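Local coordinates for probable chemoreceptor (Methyl-accepting chemotaxis) transmembrane protein (PDB 6D8V) that probably senses quaternary ammonium compounds outside the cell, through a periplasmic sensory domain that holds 1,1-dimethyl-prolinium, to direct bacterial chemotaxis, at residues G92-Y102 / Q112-Y120; A128-P139 / T150-V158. All blocks are in the same frame, centred on the assembly; numbering follows the deposited sequence.

Contact 1: G92-Y102 / Q112-Y120; sequences GGNADGAFTPY and QLSTFKADY. With PBE (1,1-dimethyl-prolinium), chain C.
Asn94 opens the contact with its side chain laid against Thr115 and Phe116. Its CB rests on the methyl CG2 of Thr115, and Asn94 ND2 gives a weak hydrogen bond to Phe116 O (3.2 Å). On the other branch, Asn94 OD1 accepts from Ala98 N at 2.6 Å. Gly97 N to Asn94 O closes a type I turn from Asn94 to Gly97, and the side-chain bond ties down the residue after it. In that turn the carboxylate of Asp96 lies by the aliphatic start of Lys117. Ala98 CB meets Ala118 CB. Thr100 sits over one face of the Phe116 ring, with CB 3.9 Å from the ring centroid in a CH-pi contact. Pro101 O lies at the edge of the same ring, in its plane. Here the chain enters the beta hairpin of strands 101-105 and 111-115, part of the PDC (Cache) sensor domain. Tyr102 O takes a nearly straight bond from Ser114 N (2.6 Å, 171°). With Tyr102 CG anti to the backbone N (chi1 -178°), the ring is carried to the ligand. The methyl CE of 1,1-dimethyl-prolinium lies over the centre of the Tyr102 ring, 3.5 Å above its plane. The same ligand methyl CE is 3.4 Å from Phe116 CD1, on the face turned from Thr100. Tyr102 OH is 3.2 Å from the second ligand methyl, CF. With an alanine in place of Tyr102, CE would probably keep Phe116 but lose its other ring, and a gap would open beside CF.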
ATOM      1  N   GLY A  92     -23.483  -3.233  -2.441  1.00117.24           N
ATOM      2  CA  GLY A  92     -22.250  -3.541  -3.146  1.00112.09           C
ATOM      3  C   GLY A  92     -22.371  -3.699  -4.648  1.00125.20           C
ATOM      4  O   GLY A  92     -21.624  -4.486  -5.237  1.00126.03           O
ATOM      5  N   GLY A  93     -23.283  -2.966  -5.289  1.00125.80           N
ATOM      6  CA  GLY A  93     -23.439  -3.056  -6.729  1.00111.57           C
ATOM      7  C   GLY A  93     -22.939  -1.847  -7.497  1.00117.61           C
ATOM      8  O   GLY A  93     -23.404  -0.724  -7.282  1.00117.71           O
ATOM      9  N   ASN A  94     -21.990  -2.062  -8.401  1.00120.03           N
ATOM     10  CA  ASN A  94     -21.477  -0.998  -9.250  1.00119.78           C
ATOM     11  C   ASN A  94     -22.319  -0.885 -10.523  1.00131.18           C
ATOM     12  O   ASN A  94     -23.210  -1.697 -10.786  1.00135.33           O
ATOM     13  CB  ASN A  94     -20.007  -1.251  -9.592  1.00114.20           C
ATOM     14  CG  ASN A  94     -19.814  -2.490 -10.451  1.00114.93           C
ATOM     15  OD1 ASN A  94     -20.723  -3.307 -10.589  1.00121.16           O
ATOM     16  ND2 ASN A  94     -18.626  -2.637 -11.027  1.00109.04           N
ATOM     17  N   ALA A  95     -22.026   0.148 -11.319  1.00126.69           N
ATOM     18  CA  ALA A  95     -22.743   0.331 -12.578  1.00114.56           C
ATOM     19  C   ALA A  95     -22.562  -0.869 -13.501  1.00127.94           C
ATOM     20  O   ALA A  95     -23.458  -1.186 -14.289  1.00140.31           O
ATOM     21  N   ASP A  96     -21.416  -1.548 -13.419  1.00134.87           N
ATOM     22  CA  ASP A  96     -21.163  -2.716 -14.253  1.00132.61           C
ATOM     23  C   ASP A  96     -22.007  -3.918 -13.849  1.00121.27           C
ATOM     24  O   ASP A  96     -22.177  -4.837 -14.658  1.00121.41           O
ATOM     25  CB  ASP A  96     -19.673  -3.081 -14.206  1.00140.24           C
ATOM     26  CG  ASP A  96     -18.781  -1.999 -14.807  1.00144.25           C
ATOM     27  OD1 ASP A  96     -18.380  -1.066 -14.076  1.00141.70           O
ATOM     28  OD2 ASP A  96     -18.480  -2.086 -16.016  1.00139.78           O
ATOM     29  N   GLY A  97     -22.545  -3.927 -12.634  1.00127.32           N
ATOM     30  CA  GLY A  97     -23.306  -5.065 -12.154  1.00136.27           C
ATOM     31  C   GLY A  97     -22.438  -6.134 -11.514  1.00145.02           C
ATOM     32  O   GLY A  97     -22.499  -7.303 -11.905  1.00158.07           O
ATOM     33  N   ALA A  98     -21.630  -5.755 -10.527  1.00128.23           N
ATOM     34  CA  ALA A  98     -20.735  -6.704  -9.883  1.00121.78           C
ATOM     35  C   ALA A  98     -20.608  -6.359  -8.407  1.00125.41           C
ATOM     36  O   ALA A  98     -20.619  -5.183  -8.033  1.00120.35           O
ATOM     37  CB  ALA A  98     -19.357  -6.714 -10.553  1.00105.95           C
ATOM     38  N   PHE A  99     -20.484  -7.390  -7.575  1.00130.10           N
ATOM     39  CA  PHE A  99     -20.409  -7.211  -6.126  1.00119.13           C
ATOM     40  C   PHE A  99     -19.066  -6.586  -5.770  1.00110.09           C
ATOM     41  O   PHE A  99     -18.033  -7.256  -5.778  1.00108.41           O
ATOM     42  CB  PHE A  99     -20.609  -8.544  -5.415  1.00114.87           C
ATOM     43  CG  PHE A  99     -20.644  -8.431  -3.917  1.00116.33           C
ATOM     44  CD1 PHE A  99     -21.396  -7.440  -3.303  1.00111.88           C
ATOM     45  CD2 PHE A  99     -19.933  -9.318  -3.123  1.00108.17           C
ATOM     46  CE1 PHE A  99     -21.435  -7.331  -1.926  1.00112.07           C
ATOM     47  CE2 PHE A  99     -19.967  -9.214  -1.745  1.00104.23           C
ATOM     48  CZ  PHE A  99     -20.719  -8.220  -1.143  1.00112.38           C
ATOM     49  N   THR A 100     -19.078  -5.295  -5.446  1.00104.02           N
ATOM     50  CA  THR A 100     -17.859  -4.530  -5.180  1.00102.38           C
ATOM     51  C   THR A 100     -18.088  -3.584  -4.007  1.00104.97           C
ATOM     52  O   THR A 100     -18.238  -2.370  -4.182  1.00113.77           O
ATOM     53  CB  THR A 100     -17.416  -3.757  -6.427  1.00112.27           C
ATOM     54  OG1 THR A 100     -18.547  -3.094  -7.008  1.00112.10           O
ATOM     55  CG2 THR A 100     -16.813  -4.697  -7.459  1.00104.96           C
ATOM     56  N   PRO A 101     -18.116  -4.110  -2.788  1.00107.36           N
ATOM     57  CA  PRO A 101     -18.229  -3.242  -1.610  1.00107.26           C
ATOM     58  C   PRO A 101     -16.905  -2.576  -1.282  1.00107.77           C
ATOM     59  O   PRO A 101     -15.828  -3.133  -1.505  1.00 97.72           O
ATOM     60  CB  PRO A 101     -18.636  -4.208  -0.487  1.00 92.40           C
ATOM     61  CG  PRO A 101     -18.813  -5.556  -1.130  1.00 97.09           C
ATOM     62  CD  PRO A 101     -18.065  -5.532  -2.420  1.00109.17           C
ATOM     63  N   TYR A 102     -16.995  -1.373  -0.716  1.00102.35           N
ATOM     64  CA  TYR A 102     -15.781  -0.618  -0.411  1.00 97.84           C
ATOM     65  C   TYR A 102     -16.046   0.339   0.745  1.00 94.46           C
ATOM     66  O   TYR A 102     -16.755   1.334   0.575  1.00105.24           O
ATOM     67  CB  TYR A 102     -15.303   0.138  -1.641  1.00105.88           C
ATOM     68  CG  TYR A 102     -14.025   0.912  -1.415  1.00 94.62           C
ATOM     69  CD1 TYR A 102     -13.086   0.484  -0.485  1.00 84.15           C
ATOM     70  CD2 TYR A 102     -13.757   2.068  -2.138  1.00 87.55           C
ATOM     71  CE1 TYR A 102     -11.919   1.191  -0.279  1.00 89.28           C
ATOM     72  CE2 TYR A 102     -12.595   2.778  -1.937  1.00 88.06           C
ATOM     73  CZ  TYR A 102     -11.679   2.340  -1.008  1.00 86.81           C
ATOM     74  OH  TYR A 102     -10.517   3.053  -0.812  1.00 83.58           O
ATOM     75  N   GLN A 112     -17.353   5.631   4.860  1.00 94.47           N
ATOM     76  CA  GLN A 112     -18.456   5.613   3.914  1.00103.87           C
ATOM     77  C   GLN A 112     -18.386   4.346   3.082  1.00100.58           C
ATOM     78  O   GLN A 112     -17.313   3.759   2.902  1.00 92.55           O
ATOM     79  CB  GLN A 112     -18.426   6.824   2.986  1.00 98.77           C
ATOM     80  CG  GLN A 112     -17.117   6.920   2.230  1.00114.96           C
ATOM     81  CD  GLN A 112     -17.105   8.030   1.215  1.00124.30           C
ATOM     82  OE1 GLN A 112     -17.640   9.112   1.452  1.00128.45           O
ATOM     83  NE2 GLN A 112     -16.494   7.770   0.069  1.00135.57           N
ATOM     84  N   LEU A 113     -19.538   3.946   2.557  1.00 99.01           N
ATOM     85  CA  LEU A 113     -19.652   2.761   1.724  1.00103.44           C
ATOM     86  C   LEU A 113     -19.620   3.189   0.262  1.00104.08           C
ATOM     87  O   LEU A 113     -20.572   3.803  -0.229  1.00104.86           O
ATOM     88  CB  LEU A 113     -20.943   2.007   2.036  1.00105.81           C
ATOM     89  CG  LEU A 113     -20.937   0.485   1.891  1.00112.34           C
ATOM     90  CD1 LEU A 113     -22.339  -0.057   2.138  1.00129.17           C
ATOM     91  CD2 LEU A 113     -20.415   0.046   0.531  1.00114.93           C
ATOM     92  N   SER A 114     -18.541   2.858  -0.432  1.00113.03           N
ATOM     93  CA  SER A 114     -18.383   3.231  -1.827  1.00102.31           C
ATOM     94  C   SER A 114     -18.617   2.012  -2.721  1.00 95.46           C
ATOM     95  O   SER A 114     -19.139   0.982  -2.288  1.00100.01           O
ATOM     96  CB  SER A 114     -16.998   3.847  -2.042  1.00117.84           C
ATOM     97  OG  SER A 114     -16.700   4.778  -1.014  1.00131.90           O
ATOM     98  N   THR A 115     -18.244   2.141  -3.990  1.00 99.35           N
ATOM     99  CA  THR A 115     -18.265   1.026  -4.925  1.00100.57           C
ATOM    100  C   THR A 115     -17.348   1.384  -6.081  1.00 92.74           C
ATOM    101  O   THR A 115     -17.159   2.564  -6.390  1.00110.33           O
ATOM    102  CB  THR A 115     -19.677   0.712  -5.431  1.00108.19           C
ATOM    103  OG1 THR A 115     -20.525   0.393  -4.321  1.00111.90           O
ATOM    104  CG2 THR A 115     -19.643  -0.473  -6.381  1.00100.28           C
ATOM    105  N   PHE A 116     -16.772   0.360  -6.704  1.00 86.32           N
ATOM    106  CA  PHE A 116     -15.726   0.555  -7.695  1.00 85.58           C
ATOM    107  C   PHE A 116     -15.929  -0.409  -8.855  1.00101.83           C
ATOM    108  O   PHE A 116     -16.731  -1.344  -8.785  1.00104.04           O
ATOM    109  CB  PHE A 116     -14.341   0.372  -7.072  1.00 85.37           C
ATOM    110  CG  PHE A 116     -14.159  -0.949  -6.378  1.00 99.05           C
ATOM    111  CD1 PHE A 116     -14.674  -1.160  -5.107  1.00107.82           C
ATOM    112  CD2 PHE A 116     -13.460  -1.972  -6.990  1.00101.75           C
ATOM    113  CE1 PHE A 116     -14.503  -2.375  -4.467  1.00115.26           C
ATOM    114  CE2 PHE A 116     -13.284  -3.186  -6.356  1.00111.67           C
ATOM    115  CZ  PHE A 116     -13.808  -3.390  -5.093  1.00118.92           C
ATOM    116  N   LYS A 117     -15.188  -0.165  -9.934  1.00105.79           N
ATOM    117  CA  LYS A 117     -15.270  -0.998 -11.124  1.00109.98           C
ATOM    118  C   LYS A 117     -14.390  -2.233 -10.981  1.00105.66           C
ATOM    119  O   LYS A 117     -13.312  -2.192 -10.382  1.00110.54           O
ATOM    120  CB  LYS A 117     -14.858  -0.213 -12.375  1.00113.96           C
ATOM    121  CG  LYS A 117     -14.695  -1.101 -13.608  1.00117.68           C
ATOM    122  CD  LYS A 117     -14.172  -0.351 -14.823  1.00124.67           C
ATOM    123  CE  LYS A 117     -14.016  -1.303 -16.008  1.00132.97           C
ATOM    124  NZ  LYS A 117     -13.701  -0.605 -17.289  1.00134.52           N
ATOM    125  N   ALA A 118     -14.861  -3.340 -11.557  1.00106.01           N
ATOM    126  CA  ALA A 118     -14.170  -4.626 -11.453  1.00104.30           C
ATOM    127  C   ALA A 118     -13.125  -4.735 -12.562  1.00104.64           C
ATOM    128  O   ALA A 118     -13.306  -5.420 -13.572  1.00115.79           O
ATOM    129  CB  ALA A 118     -15.173  -5.772 -11.512  1.00 97.33           C
ATOM    130  N   ASP A 119     -11.996  -4.054 -12.351  1.00103.22           N
ATOM    131  CA  ASP A 119     -10.899  -4.039 -13.322  1.00101.53           C
ATOM    132  C   ASP A 119      -9.970  -5.209 -13.011  1.00 95.17           C
ATOM    133  O   ASP A 119      -8.960  -5.062 -12.323  1.00100.16           O
ATOM    134  CB  ASP A 119     -10.170  -2.702 -13.285  1.00100.88           C
ATOM    135  CG  ASP A 119      -9.178  -2.548 -14.420  1.00115.03           C
ATOM    136  OD1 ASP A 119      -9.100  -3.466 -15.264  1.00121.35           O
ATOM    137  OD2 ASP A 119      -8.481  -1.512 -14.476  1.00114.74           O
ATOM    138  N   TYR A 120     -10.319  -6.388 -13.545  1.00 90.19           N
ATOM    139  CA  TYR A 120      -9.589  -7.615 -13.228  1.00 93.87           C
ATOM    140  C   TYR A 120      -8.125  -7.554 -13.652  1.00 98.69           C
ATOM    141  O   TYR A 120      -7.282  -8.223 -13.042  1.00102.15           O
ATOM    142  CB  TYR A 120     -10.264  -8.820 -13.888  1.00109.04           C
ATOM    143  CG  TYR A 120     -11.625  -9.166 -13.322  1.00122.41           C
ATOM    144  CD1 TYR A 120     -12.063  -8.613 -12.128  1.00120.43           C
ATOM    145  CD2 TYR A 120     -12.470 -10.053 -13.983  1.00135.88           C
ATOM    146  CE1 TYR A 120     -13.306  -8.927 -11.608  1.00133.27           C
ATOM    147  CE2 TYR A 120     -13.719 -10.374 -13.469  1.00144.89           C
ATOM    148  CZ  TYR A 120     -14.129  -9.805 -12.281  1.00144.37           C
ATOM    149  OH  TYR A 120     -15.364 -10.110 -11.758  1.00145.04           O
TER
HETATM  150  N   PBE C 402     -10.143   0.245  -4.327  1.00102.12           N
HETATM  151  CD  PBE C 402      -9.599  -0.943  -4.285  1.00 91.91           C
HETATM  152  CA  PBE C 402      -9.646   0.754  -5.670  1.00106.11           C
HETATM  153  CB  PBE C 402      -9.853  -0.516  -6.588  1.00111.80           C
HETATM  154  CG  PBE C 402      -9.672  -1.504  -5.823  1.00 95.38           C
HETATM  155  CE  PBE C 402     -11.615   0.124  -4.280  1.00110.08           C
HETATM  156  CF  PBE C 402      -9.639   1.086  -3.224  1.00 91.79           C
HETATM  157  C   PBE C 402     -10.312   1.917  -6.209  1.00 93.14           C
HETATM  158  O   PBE C 402     -10.189   2.184  -7.436  1.00 98.64           O
HETATM  159  OXT PBE C 402     -10.989   2.682  -5.472  1.00 97.76           O

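Contact 2: A128-P139 / T150-V158; sequences AAKSGKGAITQP and TMTSIAYPV
Thr137 and Ser153 meet through both branches of the threonine. From Thr137 CB, whose nearest atom across is Ser153 O, the side chain forks. The methyl CG2 packs on Ser153 O and CB. The hydroxyl Thr137 OG1 accepts from Ser153 N at 3.0 Å (155°) and gives its proton to Gln138 O. It stands between the backbone N and the carbonyl carbon (chi1 71°), turned to the facing strand, and takes the place of a backbone acceptor. The backbone of Thr137 is gripped too. Its N donates to Ser153 O, and Thr137 O accepts from Thr152 OG1 at 2.8 Å. Ala135 and Ala155 form an antiparallel hydrogen-bonded pair, with two bonds of 2.9 Å between their N and O atoms. Next to it Ile136 CD1 touches Ile154 CG1 (3.8 Å). Gly134 CA lies over one face of the Tyr156 ring in a CH-pi contact, 3.5 Å from the centroid; a side chain there would clash with the ring. Pro157 CG lies against Ala128 O in the last turn of helix 123-131 and against Gly132 O just past it. Strand 135-136 thus pairs with one edge of strand 149-160. Strand 163-173 pairs along the other edge, while the long helix 2-45 packs on Ile154 and Tyr156.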
ATOM      1  N   ALA A 128      -2.627 -10.523  -6.937  1.00 94.81           N
ATOM      2  CA  ALA A 128      -3.028 -11.555  -5.989  1.00 85.64           C
ATOM      3  C   ALA A 128      -3.697 -12.737  -6.681  1.00 85.45           C
ATOM      4  O   ALA A 128      -3.503 -13.884  -6.267  1.00104.87           O
ATOM      5  CB  ALA A 128      -3.962 -10.963  -4.934  1.00 90.93           C
ATOM      6  N   ALA A 129      -4.482 -12.489  -7.730  1.00 89.80           N
ATOM      7  CA  ALA A 129      -5.188 -13.584  -8.390  1.00101.66           C
ATOM      8  C   ALA A 129      -4.253 -14.456  -9.222  1.00105.45           C
ATOM      9  O   ALA A 129      -4.468 -15.672  -9.310  1.00107.48           O
ATOM     10  CB  ALA A 129      -6.321 -13.035  -9.265  1.00 97.32           C
ATOM     11  N   LYS A 130      -3.223 -13.864  -9.836  1.00109.35           N
ATOM     12  CA  LYS A 130      -2.324 -14.650 -10.673  1.00110.47           C
ATOM     13  C   LYS A 130      -1.330 -15.465  -9.850  1.00100.32           C
ATOM     14  O   LYS A 130      -0.944 -16.564 -10.268  1.00101.41           O
ATOM     15  CB  LYS A 130      -1.585 -13.734 -11.654  1.00114.03           C
ATOM     16  CG  LYS A 130      -0.755 -14.458 -12.733  1.00114.62           C
ATOM     17  CD  LYS A 130      -1.594 -14.958 -13.920  1.00114.12           C
ATOM     18  CE  LYS A 130      -0.689 -15.440 -15.067  1.00119.19           C
ATOM     19  NZ  LYS A 130      -1.415 -15.826 -16.326  1.00114.11           N
ATOM     20  N   SER A 131      -0.920 -14.961  -8.684  1.00 95.75           N
ATOM     21  CA  SER A 131       0.051 -15.650  -7.841  1.00100.74           C
ATOM     22  C   SER A 131      -0.593 -16.530  -6.781  1.00106.06           C
ATOM     23  O   SER A 131       0.100 -17.370  -6.196  1.00102.41           O
ATOM     24  CB  SER A 131       0.980 -14.641  -7.150  1.00 89.04           C
ATOM     25  OG  SER A 131       0.313 -13.933  -6.119  1.00 78.96           O
ATOM     26  N   GLY A 132      -1.884 -16.356  -6.513  1.00 99.51           N
ATOM     27  CA  GLY A 132      -2.550 -17.120  -5.475  1.00 90.93           C
ATOM     28  C   GLY A 132      -2.083 -16.756  -4.080  1.00 93.13           C
ATOM     29  O   GLY A 132      -2.547 -17.333  -3.089  1.00 95.03           O
ATOM     30  N   LYS A 133      -1.162 -15.803  -3.987  1.00 79.46           N
ATOM     31  CA  LYS A 133      -0.606 -15.373  -2.718  1.00 77.89           C
ATOM     32  C   LYS A 133      -0.873 -13.884  -2.535  1.00 87.29           C
ATOM     33  O   LYS A 133      -1.119 -13.152  -3.499  1.00 92.52           O
ATOM     34  CB  LYS A 133       0.900 -15.668  -2.652  1.00 79.38           C
ATOM     35  CG  LYS A 133       1.270 -17.118  -2.955  1.00 96.74           C
ATOM     36  CD  LYS A 133       2.775 -17.354  -2.839  1.00109.99           C
ATOM     37  CE  LYS A 133       3.169 -18.791  -3.190  1.00122.24           C
ATOM     38  NZ  LYS A 133       4.652 -19.003  -3.140  1.00127.39           N
ATOM     39  N   GLY A 134      -0.834 -13.440  -1.282  1.00 90.54           N
ATOM     40  CA  GLY A 134      -1.021 -12.034  -0.989  1.00 69.56           C
ATOM     41  C   GLY A 134      -0.022 -11.167  -1.723  1.00 81.22           C
ATOM     42  O   GLY A 134       1.120 -11.588  -1.945  1.00 75.13           O
ATOM     43  N   ALA A 135      -0.440  -9.952  -2.090  1.00 78.72           N
ATOM     44  CA  ALA A 135       0.387  -9.066  -2.893  1.00 70.35           C
ATOM     45  C   ALA A 135       0.119  -7.622  -2.494  1.00 76.87           C
ATOM     46  O   ALA A 135      -0.837  -7.321  -1.773  1.00 65.27           O
ATOM     47  CB  ALA A 135       0.133  -9.282  -4.388  1.00 65.77           C
ATOM     48  N   ILE A 136       0.981  -6.729  -2.991  1.00 61.96           N
ATOM     49  CA  ILE A 136       0.898  -5.296  -2.726  1.00 68.99           C
ATOM     50  C   ILE A 136       1.172  -4.530  -4.022  1.00 71.99           C
ATOM     51  O   ILE A 136       2.051  -4.899  -4.805  1.00 76.11           O
ATOM     52  CB  ILE A 136       1.875  -4.887  -1.602  1.00 73.89           C
ATOM     53  CG1 ILE A 136       1.630  -3.436  -1.177  1.00 80.79           C
ATOM     54  CG2 ILE A 136       3.327  -5.111  -2.020  1.00 52.06           C
ATOM     55  CD1 ILE A 136       2.333  -3.052   0.117  1.00 65.11           C
ATOM     56  N   THR A 137       0.419  -3.459  -4.245  1.00 73.62           N
ATOM     57  CA  THR A 137       0.399  -2.788  -5.537  1.00 75.30           C
ATOM     58  C   THR A 137       1.379  -1.621  -5.592  1.00 65.34           C
ATOM     59  O   THR A 137       1.759  -1.030  -4.581  1.00 68.92           O
ATOM     60  CB  THR A 137      -1.003  -2.262  -5.864  1.00 72.45           C
ATOM     61  OG1 THR A 137      -1.310  -1.149  -5.009  1.00 74.90           O
ATOM     62  CG2 THR A 137      -2.046  -3.346  -5.677  1.00 67.74           C
ATOM     63  N   GLN A 138       1.781  -1.288  -6.808  1.00 73.64           N
ATOM     64  CA  GLN A 138       2.439  -0.019  -7.029  1.00 71.17           C
ATOM     65  C   GLN A 138       1.449   1.099  -6.727  1.00 74.46           C
ATOM     66  O   GLN A 138       0.234   0.924  -6.870  1.00 67.12           O
ATOM     67  CB  GLN A 138       2.956   0.103  -8.466  1.00 83.63           C
ATOM     68  CG  GLN A 138       4.158  -0.780  -8.786  1.00101.33           C
ATOM     69  CD  GLN A 138       5.431  -0.331  -8.090  1.00100.33           C
ATOM     70  OE1 GLN A 138       5.494   0.759  -7.524  1.00103.60           O
ATOM     71  NE2 GLN A 138       6.456  -1.175  -8.129  1.00 94.05           N
ATOM     72  N   PRO A 139       1.944   2.253  -6.295  1.00 70.63           N
ATOM     73  CA  PRO A 139       1.037   3.342  -5.934  1.00 55.35           C
ATOM     74  C   PRO A 139       0.154   3.733  -7.108  1.00 71.70           C
ATOM     75  O   PRO A 139       0.627   3.906  -8.236  1.00 67.92           O
ATOM     76  CB  PRO A 139       1.989   4.468  -5.512  1.00 66.24           C
ATOM     77  CG  PRO A 139       3.279   4.132  -6.129  1.00 66.34           C
ATOM     78  CD  PRO A 139       3.356   2.645  -6.170  1.00 74.02           C
ATOM     79  N   THR A 150      -4.272   8.956  -3.499  1.00 75.54           N
ATOM     80  CA  THR A 150      -3.246   8.028  -3.957  1.00 80.46           C
ATOM     81  C   THR A 150      -2.890   7.041  -2.846  1.00 80.85           C
ATOM     82  O   THR A 150      -2.540   7.441  -1.733  1.00 82.72           O
ATOM     83  CB  THR A 150      -2.009   8.803  -4.404  1.00 68.72           C
ATOM     84  OG1 THR A 150      -1.602   9.685  -3.350  1.00 74.98           O
ATOM     85  CG2 THR A 150      -2.328   9.633  -5.626  1.00 71.15           C
ATOM     86  N   MET A 151      -2.977   5.751  -3.153  1.00 63.74           N
ATOM     87  CA  MET A 151      -2.836   4.720  -2.136  1.00 62.92           C
ATOM     88  C   MET A 151      -2.148   3.501  -2.737  1.00 75.97           C
ATOM     89  O   MET A 151      -2.080   3.335  -3.960  1.00 82.47           O
ATOM     90  CB  MET A 151      -4.197   4.297  -1.583  1.00 53.70           C
ATOM     91  CG  MET A 151      -5.066   3.689  -2.668  1.00 55.69           C
ATOM     92  SD  MET A 151      -6.697   3.199  -2.133  1.00 72.01           S
ATOM     93  CE  MET A 151      -7.328   4.738  -1.466  1.00 77.73           C
ATOM     94  N   THR A 152      -1.638   2.648  -1.852  1.00 62.28           N
ATOM     95  CA  THR A 152      -1.172   1.313  -2.187  1.00 64.14           C
ATOM     96  C   THR A 152      -2.104   0.296  -1.540  1.00 66.62           C
ATOM     97  O   THR A 152      -2.646   0.542  -0.458  1.00 63.42           O
ATOM     98  CB  THR A 152       0.262   1.085  -1.692  1.00 54.81           C
ATOM     99  OG1 THR A 152       0.734  -0.181  -2.167  1.00 72.40           O
ATOM    100  CG2 THR A 152       0.299   1.091  -0.176  1.00 75.66           C
ATOM    101  N   SER A 153      -2.281  -0.854  -2.193  1.00 58.51           N
ATOM    102  CA  SER A 153      -3.272  -1.828  -1.754  1.00 62.19           C
ATOM    103  C   SER A 153      -2.639  -3.186  -1.485  1.00 66.58           C
ATOM    104  O   SER A 153      -1.880  -3.705  -2.313  1.00 70.99           O
ATOM    105  CB  SER A 153      -4.391  -1.961  -2.781  1.00 70.18           C
ATOM    106  OG  SER A 153      -5.211  -0.818  -2.758  1.00 78.86           O
ATOM    107  N   ILE A 154      -2.972  -3.757  -0.332  1.00 55.70           N
ATOM    108  CA  ILE A 154      -2.588  -5.110   0.042  1.00 63.47           C
ATOM    109  C   ILE A 154      -3.801  -5.996  -0.206  1.00 69.64           C
ATOM    110  O   ILE A 154      -4.853  -5.815   0.414  1.00 71.87           O
ATOM    111  CB  ILE A 154      -2.116  -5.169   1.499  1.00 54.75           C
ATOM    112  CG1 ILE A 154      -0.849  -4.330   1.647  1.00 62.63           C
ATOM    113  CG2 ILE A 154      -1.849  -6.594   1.935  1.00 51.74           C
ATOM    114  CD1 ILE A 154      -0.342  -4.232   3.061  1.00 62.70           C
ATOM    115  N   ALA A 155      -3.671  -6.940  -1.131  1.00 56.51           N
ATOM    116  CA  ALA A 155      -4.798  -7.752  -1.559  1.00 67.94           C
ATOM    117  C   ALA A 155      -4.460  -9.229  -1.429  1.00 81.04           C
ATOM    118  O   ALA A 155      -3.313  -9.646  -1.629  1.00 73.91           O
ATOM    119  CB  ALA A 155      -5.204  -7.441  -3.004  1.00 74.87           C
ATOM    120  N   TYR A 156      -5.477 -10.014  -1.087  1.00 75.79           N
ATOM    121  CA  TYR A 156      -5.380 -11.448  -0.886  1.00 76.53           C
ATOM    122  C   TYR A 156      -6.490 -12.150  -1.651  1.00 87.77           C
ATOM    123  O   TYR A 156      -7.589 -11.607  -1.800  1.00 89.24           O
ATOM    124  CB  TYR A 156      -5.483 -11.814   0.602  1.00 69.67           C
ATOM    125  CG  TYR A 156      -4.154 -11.857   1.312  1.00 74.11           C
ATOM    126  CD1 TYR A 156      -3.628 -10.721   1.908  1.00 69.69           C
ATOM    127  CD2 TYR A 156      -3.420 -13.037   1.383  1.00 80.32           C
ATOM    128  CE1 TYR A 156      -2.404 -10.763   2.561  1.00 64.04           C
ATOM    129  CE2 TYR A 156      -2.198 -13.081   2.021  1.00 83.39           C
ATOM    130  CZ  TYR A 156      -1.695 -11.942   2.608  1.00 69.33           C
ATOM    131  OH  TYR A 156      -0.476 -11.976   3.246  1.00 74.73           O
ATOM    132  N   PRO A 157      -6.229 -13.354  -2.149  1.00 98.47           N
ATOM    133  CA  PRO A 157      -7.300 -14.127  -2.787  1.00 96.78           C
ATOM    134  C   PRO A 157      -8.296 -14.620  -1.753  1.00 94.45           C
ATOM    135  O   PRO A 157      -7.921 -15.058  -0.662  1.00103.36           O
ATOM    136  CB  PRO A 157      -6.556 -15.296  -3.447  1.00 87.06           C
ATOM    137  CG  PRO A 157      -5.110 -14.886  -3.475  1.00 96.94           C
ATOM    138  CD  PRO A 157      -4.914 -13.998  -2.287  1.00 99.02           C
ATOM    139  N   VAL A 158      -9.576 -14.532  -2.099  1.00 87.37           N
ATOM    140  CA  VAL A 158     -10.657 -15.067  -1.279  1.00 95.45           C
ATOM    141  C   VAL A 158     -11.048 -16.422  -1.855  1.00113.88           C
ATOM    142  O   VAL A 158     -11.413 -16.519  -3.034  1.00115.20           O
ATOM    143  CB  VAL A 158     -11.859 -14.109  -1.235  1.00 90.00           C
ATOM    144  CG1 VAL A 158     -13.003 -14.731  -0.455  1.00102.27           C
ATOM    145  CG2 VAL A 158     -11.463 -12.789  -0.612  1.00 80.34           C
TER

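Overall arrangement
After the long N-terminal helix 2-45 and strand 70-75, the chain reaches contact 1. It closes a short loop of nine residues, which includes the hairpin turn. Contact 2 starts within helix 123-131, which follows, and closes the next loop, ten residues long. The two contacts are in series and do not cross. Their centres lie about 17 Å apart, yet they touch where Tyr102 OH packs on Met151 CE (3.7 Å). Both belong to one branched antiparallel sheet, in which strands 70-75 and 163-173 link the hairpin to strand 149-160. Tyr102 and Phe116 of contact 1 and Met151 of contact 2 line the same ligand pocket, with Trp72, Trp124 and Asp171 among its other residues.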